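LAO/AO transport system kinase (Escherichia coli, PDB 2P67) is a member of the MeaB family of P-loop GTPases, built on a parallel beta sheet flanked by helices. Local coordinates at residues A[52-58]-A[141-146]; A[87-93]-A[118-124]; A[159-164]-A[189-195]; A[194-198]-A[229-235]. All coordinates share one frame; numbering follows the deposited sequence.

Overall arrangement
From the N terminus, residues 52-56 lead into strand 57-63, and contact 1 closes a long loop by setting them against the end of helix 133-146. Contact 2 is nested inside that loop. It closes the loop between strands 87-92 and 119-124, the latter an outermost strand of the sheet within this chain. The two contacts touch where Cys144 packs on Ala88. Contact 3 follows in series, joins the turn before helix 162-167 to helix 190-195, and closes a loop that holds strand 172-177. Contact 4 begins where contact 3 ends. It ties 194-198 to the loop before strand 236-239 and closes a loop with helix 209-225. Contacts 3 and 4 both reach the second subunit.

Contact 1 of 4, residues A[52-58]-A[141-146]; sequences YCGNTLR and MLLCEA
Glu145 OE2 is gripped by two donors, Arg58 NH1 and a water. The salt bridge from Arg58 NH1 to Glu145 OE2 is 2.8 Å long and nearly straight, with an N-H...O angle of 165°. The oxygen lies in the guanidinium plane, but Arg58 NH1 comes over one face of the carboxylate, well out of its plane, and the two planes are 70° apart. The water also donates to Thr56 O, so it bridges the glutamate to the backbone of segment 52-58. The other oxygen, Glu145 OE1, accepts a bond of 3.1 Å from Gly54 N, from the face opposite to Arg58, the face on which the water also lies. Held from both faces, the group is largely fixed in rotation. Met141 CE sits over the centre of one guanidinium face, 3.5 Å from Arg58 CZ. The bend of the arginine at chi3 (64°) turns its end back across this methyl group. Arg58 NH2 donates a hydrogen bond to Met169 O. Thr56 OG1 lies 3.5 Å from Glu145 CG, while its hydrogen bond goes to Tyr149 O. Cys53 SG packs on Leu142 CD2 at 4.0 Å and on Ala146 CB at 4.1 Å. The loop before strand 57-63, with the strand's first residues, is packed here on the C-terminal end of helix 133-146 in the alpha/beta P-loop NTPase fold.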
loop_
_atom_site.group_PDB
_atom_site.type_symbol
_atom_site.label_atom_id
_atom_site.label_comp_id
_atom_site.label_asym_id
_atom_site.label_seq_id
_atom_site.Cartn_x
_atom_site.Cartn_y
_atom_site.Cartn_z
ATOM N N TYR A 52 1.949 -13.523 -29.843
ATOM C CA TYR A 52 3.124 -14.397 -29.689
ATOM C C TYR A 52 3.719 -14.335 -28.276
ATOM O O TYR A 52 4.658 -15.073 -27.934
ATOM C CB TYR A 52 4.183 -14.037 -30.748
ATOM C CG TYR A 52 3.594 -13.857 -32.135
ATOM C CD1 TYR A 52 3.112 -14.949 -32.867
ATOM C CD2 TYR A 52 3.483 -12.592 -32.703
ATOM C CE1 TYR A 52 2.548 -14.769 -34.153
ATOM C CE2 TYR A 52 2.920 -12.408 -33.970
ATOM C CZ TYR A 52 2.456 -13.497 -34.682
ATOM O OH TYR A 52 1.912 -13.299 -35.937
ATOM N N CYS A 53 3.160 -13.473 -27.435
ATOM C CA CYS A 53 3.646 -13.352 -26.055
ATOM C C CYS A 53 2.933 -14.310 -25.070
ATOM O O CYS A 53 1.948 -14.977 -25.440
ATOM C CB CYS A 53 3.557 -11.884 -25.629
ATOM S SG CYS A 53 4.552 -10.833 -26.711
ATOM N N GLY A 54 3.420 -14.404 -23.826
ATOM C CA GLY A 54 2.667 -15.082 -22.764
ATOM C C GLY A 54 3.004 -16.532 -22.417
ATOM O O GLY A 54 2.322 -17.159 -21.584
ATOM N N ASN A 55 4.042 -17.070 -23.037
ATOM C CA ASN A 55 4.502 -18.430 -22.760
ATOM C C ASN A 55 5.952 -18.445 -22.292
ATOM O O ASN A 55 6.764 -19.292 -22.698
ATOM C CB ASN A 55 4.305 -19.319 -23.991
ATOM C CG ASN A 55 2.920 -19.975 -24.012
ATOM O OD1 ASN A 55 2.601 -20.837 -23.176
ATOM N ND2 ASN A 55 2.093 -19.553 -24.947
ATOM N N THR A 56 6.260 -17.495 -21.421
ATOM C CA THR A 56 7.611 -17.285 -20.919
ATOM C C THR A 56 7.515 -17.143 -19.392
ATOM O O THR A 56 6.647 -16.434 -18.887
ATOM C CB THR A 56 8.206 -16.012 -21.543
ATOM O OG1 THR A 56 8.279 -16.176 -22.967
ATOM C CG2 THR A 56 9.608 -15.714 -20.982
ATOM N N LEU A 57 8.387 -17.841 -18.668
ATOM C CA LEU A 57 8.489 -17.636 -17.226
ATOM C C LEU A 57 9.161 -16.278 -16.969
ATOM O O LEU A 57 10.306 -16.062 -17.381
ATOM C CB LEU A 57 9.287 -18.772 -16.582
ATOM C CG LEU A 57 9.564 -18.688 -15.070
ATOM C CD1 LEU A 57 8.278 -18.615 -14.241
ATOM C CD2 LEU A 57 10.470 -19.824 -14.628
ATOM N N ARG A 58 8.437 -15.385 -16.300
ATOM C CA ARG A 58 8.921 -14.022 -16.025
ATOM C C ARG A 58 9.390 -13.968 -14.578
ATOM O O ARG A 58 8.594 -14.172 -13.651
ATOM C CB ARG A 58 7.794 -13.017 -16.248
ATOM C CG ARG A 58 7.233 -13.007 -17.691
ATOM C CD ARG A 58 5.814 -12.417 -17.708
ATOM N NE ARG A 58 5.748 -11.005 -17.308
ATOM C CZ ARG A 58 5.725 -9.967 -18.153
ATOM N NH1 ARG A 58 5.825 -10.148 -19.482
ATOM N NH2 ARG A 58 5.636 -8.730 -17.669
ATOM N N MET A 141 10.423 -6.841 -22.303
ATOM C CA MET A 141 10.022 -8.192 -21.876
ATOM C C MET A 141 9.108 -8.851 -22.922
ATOM O O MET A 141 9.314 -10.014 -23.279
ATOM C CB MET A 141 9.308 -8.154 -20.508
ATOM C CG MET A 141 10.226 -7.838 -19.322
ATOM S SD MET A 141 9.303 -7.610 -17.761
ATOM C CE MET A 141 9.051 -9.346 -17.293
ATOM N N LEU A 142 8.127 -8.098 -23.424
ATOM C CA LEU A 142 7.257 -8.590 -24.513
ATOM C C LEU A 142 8.048 -9.006 -25.754
ATOM O O LEU A 142 7.792 -10.074 -26.325
ATOM C CB LEU A 142 6.211 -7.542 -24.884
ATOM C CG LEU A 142 5.101 -7.213 -23.885
ATOM C CD1 LEU A 142 4.171 -6.191 -24.512
ATOM C CD2 LEU A 142 4.312 -8.483 -23.449
ATOM N N LEU A 143 9.041 -8.199 -26.139
ATOM C CA LEU A 143 9.897 -8.538 -27.288
ATOM C C LEU A 143 10.620 -9.858 -27.038
ATOM O O LEU A 143 10.668 -10.725 -27.922
ATOM C CB LEU A 143 10.900 -7.405 -27.621
ATOM C CG LEU A 143 10.241 -6.142 -28.207
ATOM C CD1 LEU A 143 11.218 -4.967 -28.211
ATOM C CD2 LEU A 143 9.689 -6.396 -29.601
ATOM N N CYS A 144 11.148 -10.038 -25.828
ATOM C CA CYS A 144 11.800 -11.293 -25.483
ATOM C C CYS A 144 10.845 -12.498 -25.561
ATOM O O CYS A 144 11.238 -13.589 -26.000
ATOM C CB CYS A 144 12.447 -11.205 -24.108
ATOM S SG CYS A 144 13.806 -10.033 -24.036
ATOM N N GLU A 145 9.597 -12.285 -25.136
ATOM C CA GLU A 145 8.571 -13.330 -25.182
ATOM C C GLU A 145 8.293 -13.719 -26.624
ATOM O O GLU A 145 8.265 -14.917 -26.968
ATOM C CB GLU A 145 7.297 -12.855 -24.497
ATOM C CG GLU A 145 7.484 -12.796 -22.943
ATOM C CD GLU A 145 6.219 -12.473 -22.180
ATOM O OE1 GLU A 145 5.198 -12.131 -22.801
ATOM O OE2 GLU A 145 6.254 -12.549 -20.929
ATOM N N ALA A 146 8.089 -12.709 -27.459
ATOM C CA ALA A 146 7.820 -12.952 -28.880
ATOM C C ALA A 146 9.017 -13.638 -29.556
ATOM O O ALA A 146 8.833 -14.476 -30.454
ATOM C CB ALA A 146 7.431 -11.646 -29.579
HETATM O O HOH W 1 4.785 -14.853 -20.187
#

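Contact 2 of 4, residues A[87-93]-A[118-124]; sequences VAVIAVD and AAFIRPV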
loop_
_atom_site.group_PDB
_atom_site.type_symbol
_atom_site.label_atom_id
_atom_site.label_comp_id
_atom_site.label_asym_id
_atom_site.label_seq_id
_atom_site.Cartn_x
_atom_site.Cartn_y
_atom_site.Cartn_z
ATOM N N VAL A 87 17.520 -17.731 -21.988
ATOM C CA VAL A 87 17.230 -16.741 -20.942
ATOM C C VAL A 87 17.652 -15.322 -21.335
ATOM O O VAL A 87 18.772 -15.098 -21.815
ATOM C CB VAL A 87 17.825 -17.154 -19.545
ATOM C CG1 VAL A 87 19.339 -17.233 -19.586
ATOM C CG2 VAL A 87 17.361 -16.211 -18.431
ATOM N N ALA A 88 16.737 -14.378 -21.129
ATOM C CA ALA A 88 16.970 -12.958 -21.396
ATOM C C ALA A 88 17.012 -12.252 -20.047
ATOM O O ALA A 88 16.264 -12.626 -19.120
ATOM C CB ALA A 88 15.843 -12.373 -22.250
ATOM N N VAL A 89 17.888 -11.254 -19.944
ATOM C CA VAL A 89 18.021 -10.444 -18.724
ATOM C C VAL A 89 17.791 -8.964 -19.072
ATOM O O VAL A 89 18.484 -8.407 -19.942
ATOM C CB VAL A 89 19.397 -10.648 -18.060
ATOM C CG1 VAL A 89 19.527 -9.775 -16.799
ATOM C CG2 VAL A 89 19.568 -12.102 -17.660
ATOM N N ILE A 90 16.798 -8.363 -18.420
ATOM C CA ILE A 90 16.498 -6.947 -18.569
ATOM C C ILE A 90 17.004 -6.267 -17.296
ATOM O O ILE A 90 16.442 -6.456 -16.219
ATOM C CB ILE A 90 14.994 -6.708 -18.776
ATOM C CG1 ILE A 90 14.465 -7.566 -19.952
ATOM C CG2 ILE A 90 14.686 -5.222 -18.889
ATOM C CD1 ILE A 90 15.174 -7.318 -21.285
ATOM N N ALA A 91 18.082 -5.511 -17.452
ATOM C CA ALA A 91 18.816 -4.884 -16.348
ATOM C C ALA A 91 18.391 -3.421 -16.161
ATOM O O ALA A 91 18.813 -2.527 -16.902
ATOM C CB ALA A 91 20.332 -5.019 -16.598
ATOM N N VAL A 92 17.511 -3.183 -15.193
ATOM C CA VAL A 92 16.884 -1.871 -15.050
ATOM C C VAL A 92 17.725 -0.975 -14.144
ATOM O O VAL A 92 18.177 -1.395 -13.076
ATOM C CB VAL A 92 15.425 -1.966 -14.548
ATOM C CG1 VAL A 92 14.804 -0.582 -14.431
ATOM C CG2 VAL A 92 14.576 -2.869 -15.487
ATOM N N ASP A 93 17.959 0.252 -14.588
ATOM C CA ASP A 93 18.719 1.183 -13.759
ATOM C C ASP A 93 17.920 1.626 -12.532
ATOM O O ASP A 93 16.687 1.776 -12.610
ATOM C CB ASP A 93 19.238 2.371 -14.579
ATOM C CG ASP A 93 20.721 2.261 -14.851
ATOM O OD1 ASP A 93 21.489 3.084 -14.294
ATOM O OD2 ASP A 93 21.133 1.322 -15.569
ATOM N N ALA A 118 22.826 -18.596 -25.943
ATOM C CA ALA A 118 21.444 -18.829 -25.523
ATOM C C ALA A 118 20.972 -17.792 -24.498
ATOM O O ALA A 118 19.869 -17.909 -23.957
ATOM C CB ALA A 118 21.274 -20.266 -24.982
ATOM N N ALA A 119 21.809 -16.786 -24.235
ATOM C CA ALA A 119 21.407 -15.650 -23.396
ATOM C C ALA A 119 21.309 -14.323 -24.184
ATOM O O ALA A 119 21.760 -14.216 -25.346
ATOM C CB ALA A 119 22.322 -15.521 -22.190
ATOM N N PHE A 120 20.697 -13.318 -23.560
ATOM C CA PHE A 120 20.525 -12.010 -24.179
ATOM C C PHE A 120 20.389 -11.025 -23.018
ATOM O O PHE A 120 19.466 -11.155 -22.215
ATOM C CB PHE A 120 19.251 -12.007 -25.050
ATOM C CG PHE A 120 19.103 -10.786 -25.930
ATOM C CD1 PHE A 120 19.524 -10.818 -27.268
ATOM C CD2 PHE A 120 18.528 -9.613 -25.433
ATOM C CE1 PHE A 120 19.396 -9.689 -28.100
ATOM C CE2 PHE A 120 18.385 -8.483 -26.252
ATOM C CZ PHE A 120 18.834 -8.524 -27.603
ATOM N N ILE A 121 21.287 -10.047 -22.941
ATOM C CA ILE A 121 21.281 -9.068 -21.848
ATOM C C ILE A 121 21.061 -7.637 -22.373
ATOM O O ILE A 121 21.788 -7.196 -23.266
ATOM C CB ILE A 121 22.615 -9.129 -21.027
ATOM C CG1 ILE A 121 22.913 -10.553 -20.556
ATOM C CG2 ILE A 121 22.567 -8.147 -19.847
ATOM C CD1 ILE A 121 24.399 -10.831 -20.324
ATOM N N ARG A 122 20.083 -6.915 -21.821
ATOM C CA ARG A 122 19.790 -5.543 -22.263
ATOM C C ARG A 122 19.510 -4.614 -21.076
ATOM O O ARG A 122 18.674 -4.938 -20.234
ATOM C CB ARG A 122 18.587 -5.549 -23.219
ATOM C CG ARG A 122 18.317 -4.217 -23.918
ATOM C CD ARG A 122 19.308 -3.962 -25.065
ATOM N NE ARG A 122 18.964 -2.711 -25.740
ATOM C CZ ARG A 122 18.977 -2.528 -27.064
ATOM N NH1 ARG A 122 18.625 -1.344 -27.547
ATOM N NH2 ARG A 122 19.312 -3.519 -27.904
ATOM N N PRO A 123 20.204 -3.456 -21.001
ATOM C CA PRO A 123 19.947 -2.465 -19.953
ATOM C C PRO A 123 18.766 -1.543 -20.264
ATOM O O PRO A 123 18.497 -1.209 -21.431
ATOM C CB PRO A 123 21.260 -1.672 -19.906
ATOM C CG PRO A 123 21.688 -1.675 -21.375
ATOM C CD PRO A 123 21.328 -3.046 -21.875
ATOM N N VAL A 124 18.067 -1.124 -19.219
ATOM C CA VAL A 124 17.007 -0.139 -19.345
ATOM C C VAL A 124 17.406 1.101 -18.539
ATOM O O VAL A 124 17.600 1.001 -17.325
ATOM C CB VAL A 124 15.659 -0.699 -18.833
ATOM C CG1 VAL A 124 14.573 0.340 -18.950
ATOM C CG2 VAL A 124 15.309 -1.947 -19.596
#
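Val124 overlaps Ile90 through one methyl of each, with Val124 CG2 3.4 Å from Ile90 CG2, tighter than usual carbon packing. Val124 CG2 reaches this place because it stands anti to its own carbonyl carbon. Val92 lies alongside Val124 and points the same way, its CG2 4.1 Å from Val124 CB. On this face helix 133-146 covers the valines, with Leu140 on Val124 and Ala137 on Val92. Arg122 is on the same face, and its guanidinium forms a salt bridge with Glu32 of helix 21-32. On the other face Val89 CB meets Ile121 CG1 at 4.3 Å. The backbones pair in parallel from Val87 with Ala119 to Val92 with Val124. Val89 N bonds to Phe120 O at 2.8 Å, and Val89 O accepts Arg122 N at 2.9 Å. The bond from Phe120 N to Val87 O is weak. This parallel ladder adds strand 119-124, outermost within this chain, to the sheet of the P-loop NTPase fold.

Contact 3 of 4, residues A[159-164]-A[189-195]; sequences VGQSET and KKGLMEV
This contact belongs to the alpha/beta P-loop fold, where the turn and first residues of helix 162-167 meet the short helix 190-195. Residues 159-162 form a type II' beta turn, with Gly160 at positive phi. Lys189 NZ bonds to the turn at Gly160 O over 2.7 Å. Lys189 NZ also forms a salt bridge with Glu163, 3.0 Å from both Glu163 OE1 and Glu163 OE2. It meets each oxygen on the syn side and close to the carboxylate plane, so the ammonium sits in the fork of the group. The glutamate chain is bent at chi2 (90°), which swings the carboxylate round to this nitrogen. Glu163 CG rests 4.0 Å from Leu192 CD1. Lys190 NZ makes a hydrogen bond to Arg227 O of the second subunit. Within segment 159-164, Thr164 OG1 donates to Gln161 O. Its methyl group faces helix 190-195, with Thr164 CG2 3.7 Å from Val195 CG1 and 3.5 Å from Gly191 O.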
loop_
_atom_site.group_PDB
_atom_site.type_symbol
_atom_site.label_atom_id
_atom_site.label_comp_id
_atom_site.label_asym_id
_atom_site.label_seq_id
_atom_site.Cartn_x
_atom_site.Cartn_y
_atom_site.Cartn_z
ATOM N N VAL A 159 16.105 -1.179 -3.362
ATOM C CA VAL A 159 16.248 0.097 -2.661
ATOM C C VAL A 159 14.921 0.823 -2.826
ATOM O O VAL A 159 14.271 0.722 -3.875
ATOM C CB VAL A 159 17.426 0.960 -3.231
ATOM C CG1 VAL A 159 17.147 1.417 -4.668
ATOM C CG2 VAL A 159 17.723 2.157 -2.328
ATOM N N GLY A 160 14.513 1.552 -1.793
ATOM C CA GLY A 160 13.218 2.214 -1.812
ATOM C C GLY A 160 12.097 1.214 -2.034
ATOM O O GLY A 160 11.913 0.274 -1.252
ATOM N N GLN A 161 11.370 1.400 -3.129
ATOM C CA GLN A 161 10.173 0.617 -3.423
ATOM C C GLN A 161 10.363 -0.254 -4.672
ATOM O O GLN A 161 9.394 -0.744 -5.257
ATOM C CB GLN A 161 8.979 1.569 -3.610
ATOM C CG GLN A 161 9.212 2.672 -4.667
ATOM C CD GLN A 161 10.278 3.707 -4.244
ATOM O OE1 GLN A 161 11.415 3.697 -4.746
ATOM N NE2 GLN A 161 9.911 4.591 -3.311
ATOM N N SER A 162 11.617 -0.459 -5.065
ATOM C CA SER A 162 11.920 -1.153 -6.314
ATOM C C SER A 162 11.422 -2.611 -6.302
ATOM O O SER A 162 11.040 -3.153 -7.349
ATOM C CB SER A 162 13.411 -1.070 -6.643
ATOM O OG SER A 162 14.164 -1.796 -5.683
ATOM N N GLU A 163 11.399 -3.228 -5.120
ATOM C CA GLU A 163 10.870 -4.592 -4.991
ATOM C C GLU A 163 9.409 -4.641 -5.436
ATOM O O GLU A 163 9.036 -5.506 -6.232
ATOM C CB GLU A 163 11.004 -5.144 -3.556
ATOM C CG GLU A 163 12.429 -5.234 -3.036
ATOM C CD GLU A 163 12.857 -3.965 -2.326
ATOM O OE1 GLU A 163 12.066 -2.996 -2.312
ATOM O OE2 GLU A 163 13.978 -3.951 -1.774
ATOM N N THR A 164 8.589 -3.712 -4.946
ATOM C CA THR A 164 7.167 -3.753 -5.290
ATOM C C THR A 164 6.921 -3.423 -6.771
ATOM O O THR A 164 6.049 -4.030 -7.397
ATOM C CB THR A 164 6.293 -2.919 -4.331
ATOM O OG1 THR A 164 6.639 -1.536 -4.442
ATOM C CG2 THR A 164 6.499 -3.386 -2.866
ATOM N N LYS A 189 12.214 -4.755 5.733
ATOM C CA LYS A 189 11.307 -3.859 5.018
ATOM C C LYS A 189 9.911 -4.488 4.808
ATOM O O LYS A 189 9.780 -5.588 4.240
ATOM C CB LYS A 189 11.926 -3.465 3.663
ATOM C CG LYS A 189 13.138 -2.583 3.732
ATOM C CD LYS A 189 13.767 -2.338 2.337
ATOM C CE LYS A 189 12.744 -1.848 1.318
ATOM N NZ LYS A 189 13.428 -1.551 -0.006
ATOM N N LYS A 190 8.860 -3.794 5.243
ATOM C CA LYS A 190 7.495 -4.323 5.063
ATOM C C LYS A 190 7.084 -4.493 3.589
ATOM O O LYS A 190 6.413 -5.471 3.233
ATOM C CB LYS A 190 6.459 -3.502 5.847
ATOM C CG LYS A 190 6.645 -3.581 7.364
ATOM C CD LYS A 190 5.590 -2.743 8.058
ATOM C CE LYS A 190 5.869 -2.623 9.555
ATOM N NZ LYS A 190 6.283 -1.261 9.914
ATOM N N GLY A 191 7.533 -3.581 2.731
ATOM C CA GLY A 191 7.242 -3.655 1.298
ATOM C C GLY A 191 7.808 -4.922 0.691
ATOM O O GLY A 191 7.195 -5.516 -0.185
ATOM N N LEU A 192 8.965 -5.352 1.189
ATOM C CA LEU A 192 9.554 -6.616 0.752
ATOM C C LEU A 192 8.687 -7.820 1.165
ATOM O O LEU A 192 8.404 -8.705 0.345
ATOM C CB LEU A 192 10.957 -6.750 1.327
ATOM C CG LEU A 192 11.612 -8.106 1.032
ATOM C CD1 LEU A 192 11.701 -8.297 -0.509
ATOM C CD2 LEU A 192 12.978 -8.129 1.721
ATOM N N MET A 193 8.239 -7.836 2.420
ATOM C CA MET A 193 7.328 -8.876 2.886
ATOM C C MET A 193 6.056 -8.949 2.044
ATOM O O MET A 193 5.531 -10.025 1.824
ATOM C CB MET A 193 7.003 -8.712 4.376
ATOM C CG MET A 193 8.251 -8.818 5.300
ATOM S SD MET A 193 8.998 -10.476 5.285
ATOM C CE MET A 193 10.268 -10.385 4.078
ATOM N N GLU A 194 5.569 -7.796 1.588
ATOM C CA GLU A 194 4.370 -7.738 0.749
ATOM C C GLU A 194 4.494 -8.548 -0.546
ATOM O O GLU A 194 3.497 -9.130 -1.022
ATOM C CB GLU A 194 4.039 -6.284 0.397
ATOM C CG GLU A 194 3.594 -5.450 1.582
ATOM C CD GLU A 194 2.143 -5.682 1.982
ATOM O OE1 GLU A 194 1.442 -6.513 1.356
ATOM O OE2 GLU A 194 1.701 -5.011 2.925
ATOM N N VAL A 195 5.708 -8.586 -1.102
ATOM C CA VAL A 195 5.904 -9.098 -2.472
ATOM C C VAL A 195 6.824 -10.313 -2.630
ATOM O O VAL A 195 6.759 -10.988 -3.650
ATOM C CB VAL A 195 6.383 -7.969 -3.426
ATOM C CG1 VAL A 195 5.353 -6.812 -3.464
ATOM C CG2 VAL A 195 7.760 -7.470 -3.044
#

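Contact 4 of 4, residues A[194-198]-A[229-235]; sequences EVADL and KYDEWQP
The Trp233 ring meets segment 194-198 at its edge, where Asp197 O and Leu198 CD2 both lie in the ring plane. Trp233 NE1 donates to Asp197 O over 2.9 Å, and the bond is almost straight at 178°. Leu198 CD2 touches the benzene part of the indole, 4.0 Å from Trp233 CZ2. Phe258 of helix 248-264 makes an edge-to-face stack with Trp233. The Tyr230 ring has Lys229 CG over the centre of one face and a water at its edge. Asp197 OD1 comes to Tyr230 CE2 obliquely, at 3.4 Å. Lys229 is extended, with CG anti to the backbone N (chi1 169°), and carries its ammonium across to segment 194-198. There Lys229 NZ donates to Val195 O over 2.7 Å and forms a salt bridge with Asp197 OD1 at 3.0 Å. Its bond to Asp197 OD2 is weak. The water donates to Asp197 OD2 and accepts from Tyr230 OH and Lys229 NZ, so it links all three side chains. Asp197 OD2 also accepts a bond from the backbone of Phe173, which ties the carboxylate to strand 172-177. Pro235 CA makes a CA-H...O contact of 3.5 Å with Asp197 O, which thus has two partners. The contact joins the link between helix 190-195 and strand 198-201 to the loop before the neighbouring strand 236-239, at the edge, within this chain, of the parallel P-loop NTPase sheet.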
loop_
_atom_site.group_PDB
_atom_site.type_symbol
_atom_site.label_atom_id
_atom_site.label_comp_id
_atom_site.label_asym_id
_atom_site.label_seq_id
_atom_site.Cartn_x
_atom_site.Cartn_y
_atom_site.Cartn_z
ATOM N N GLU A 194 5.569 -7.796 1.588
ATOM C CA GLU A 194 4.370 -7.738 0.749
ATOM C C GLU A 194 4.494 -8.548 -0.546
ATOM O O GLU A 194 3.497 -9.130 -1.022
ATOM C CB GLU A 194 4.039 -6.284 0.397
ATOM C CG GLU A 194 3.594 -5.450 1.582
ATOM C CD GLU A 194 2.143 -5.682 1.982
ATOM O OE1 GLU A 194 1.442 -6.513 1.356
ATOM O OE2 GLU A 194 1.701 -5.011 2.925
ATOM N N VAL A 195 5.708 -8.586 -1.102
ATOM C CA VAL A 195 5.904 -9.098 -2.472
ATOM C C VAL A 195 6.824 -10.313 -2.630
ATOM O O VAL A 195 6.759 -10.988 -3.650
ATOM C CB VAL A 195 6.383 -7.969 -3.426
ATOM C CG1 VAL A 195 5.353 -6.812 -3.464
ATOM C CG2 VAL A 195 7.760 -7.470 -3.044
ATOM N N ALA A 196 7.685 -10.592 -1.639
ATOM C CA ALA A 196 8.669 -11.676 -1.774
ATOM C C ALA A 196 8.028 -13.031 -2.016
ATOM O O ALA A 196 7.164 -13.443 -1.246
ATOM C CB ALA A 196 9.593 -11.753 -0.541
ATOM N N ASP A 197 8.439 -13.713 -3.090
ATOM C CA ASP A 197 8.081 -15.135 -3.277
ATOM C C ASP A 197 9.193 -16.045 -2.762
ATOM O O ASP A 197 8.927 -17.135 -2.206
ATOM C CB ASP A 197 7.751 -15.442 -4.744
ATOM C CG ASP A 197 6.539 -14.659 -5.231
ATOM O OD1 ASP A 197 5.566 -14.519 -4.446
ATOM O OD2 ASP A 197 6.576 -14.150 -6.369
ATOM N N LEU A 198 10.432 -15.601 -3.003
ATOM C CA LEU A 198 11.639 -16.256 -2.486
ATOM C C LEU A 198 12.620 -15.199 -1.977
ATOM O O LEU A 198 12.746 -14.133 -2.574
ATOM C CB LEU A 198 12.306 -17.115 -3.583
ATOM C CG LEU A 198 11.510 -18.361 -3.983
ATOM C CD1 LEU A 198 11.916 -18.905 -5.360
ATOM C CD2 LEU A 198 11.636 -19.437 -2.909
ATOM N N LYS A 229 1.109 -14.129 0.945
ATOM C CA LYS A 229 0.797 -13.330 -0.240
ATOM C C LYS A 229 -0.155 -14.122 -1.172
ATOM O O LYS A 229 -1.166 -13.575 -1.678
ATOM C CB LYS A 229 2.111 -12.971 -0.949
ATOM C CG LYS A 229 1.954 -12.353 -2.378
ATOM C CD LYS A 229 3.360 -12.217 -3.019
ATOM C CE LYS A 229 3.316 -11.634 -4.415
ATOM N NZ LYS A 229 4.663 -11.732 -5.109
ATOM N N TYR A 230 0.172 -15.397 -1.386
ATOM C CA TYR A 230 -0.688 -16.352 -2.095
ATOM C C TYR A 230 -1.035 -17.531 -1.178
ATOM O O TYR A 230 -0.128 -18.184 -0.647
ATOM C CB TYR A 230 0.068 -16.941 -3.283
ATOM C CG TYR A 230 0.549 -15.946 -4.311
ATOM C CD1 TYR A 230 -0.353 -15.114 -4.977
ATOM C CD2 TYR A 230 1.909 -15.848 -4.624
ATOM C CE1 TYR A 230 0.089 -14.208 -5.950
ATOM C CE2 TYR A 230 2.364 -14.950 -5.587
ATOM C CZ TYR A 230 1.447 -14.138 -6.247
ATOM O OH TYR A 230 1.931 -13.262 -7.195
ATOM N N ASP A 231 -2.324 -17.861 -1.063
ATOM C CA ASP A 231 -2.784 -19.012 -0.280
ATOM C C ASP A 231 -1.987 -20.284 -0.620
ATOM O O ASP A 231 -1.678 -21.100 0.240
ATOM C CB ASP A 231 -4.290 -19.237 -0.527
ATOM C CG ASP A 231 -5.124 -17.956 -0.354
ATOM O OD1 ASP A 231 -4.746 -17.083 0.460
ATOM O OD2 ASP A 231 -6.167 -17.820 -1.037
ATOM N N GLU A 232 -1.680 -20.439 -1.911
ATOM C CA GLU A 232 -1.010 -21.620 -2.471
ATOM C C GLU A 232 0.468 -21.800 -2.087
ATOM O O GLU A 232 1.022 -22.862 -2.317
ATOM C CB GLU A 232 -1.056 -21.554 -4.007
ATOM C CG GLU A 232 -2.438 -21.622 -4.631
ATOM C CD GLU A 232 -3.152 -20.276 -4.733
ATOM O OE1 GLU A 232 -2.653 -19.248 -4.218
ATOM O OE2 GLU A 232 -4.245 -20.253 -5.343
ATOM N N TRP A 233 1.098 -20.745 -1.556
ATOM C CA TRP A 233 2.571 -20.697 -1.413
ATOM C C TRP A 233 3.070 -20.118 -0.084
ATOM O O TRP A 233 2.804 -18.952 0.228
ATOM C CB TRP A 233 3.169 -19.896 -2.590
ATOM C CG TRP A 233 4.697 -19.827 -2.651
ATOM C CD1 TRP A 233 5.463 -18.720 -2.415
ATOM C CD2 TRP A 233 5.613 -20.890 -2.958
ATOM N NE1 TRP A 233 6.798 -19.029 -2.560
ATOM C CE2 TRP A 233 6.915 -20.352 -2.887
ATOM C CE3 TRP A 233 5.461 -22.251 -3.290
ATOM C CZ2 TRP A 233 8.065 -21.116 -3.152
ATOM C CZ3 TRP A 233 6.611 -23.018 -3.556
ATOM C CH2 TRP A 233 7.893 -22.437 -3.498
ATOM N N GLN A 234 3.775 -20.932 0.710
ATOM C CA GLN A 234 4.550 -20.381 1.823
ATOM C C GLN A 234 5.870 -19.888 1.226
ATOM O O GLN A 234 6.611 -20.686 0.639
ATOM C CB GLN A 234 4.843 -21.417 2.933
ATOM C CG GLN A 234 5.235 -20.720 4.276
ATOM C CD GLN A 234 4.013 -20.121 5.014
ATOM O OE1 GLN A 234 3.012 -20.807 5.239
ATOM N NE2 GLN A 234 4.088 -18.845 5.374
ATOM N N PRO A 235 6.158 -18.569 1.340
ATOM C CA PRO A 235 7.456 -18.078 0.840
ATOM C C PRO A 235 8.631 -18.849 1.442
ATOM O O PRO A 235 8.582 -19.238 2.622
ATOM C CB PRO A 235 7.484 -16.614 1.303
ATOM C CG PRO A 235 6.020 -16.221 1.371
ATOM C CD PRO A 235 5.317 -17.476 1.864
HETATM O O HOH W 2 4.522 -13.518 -7.851
#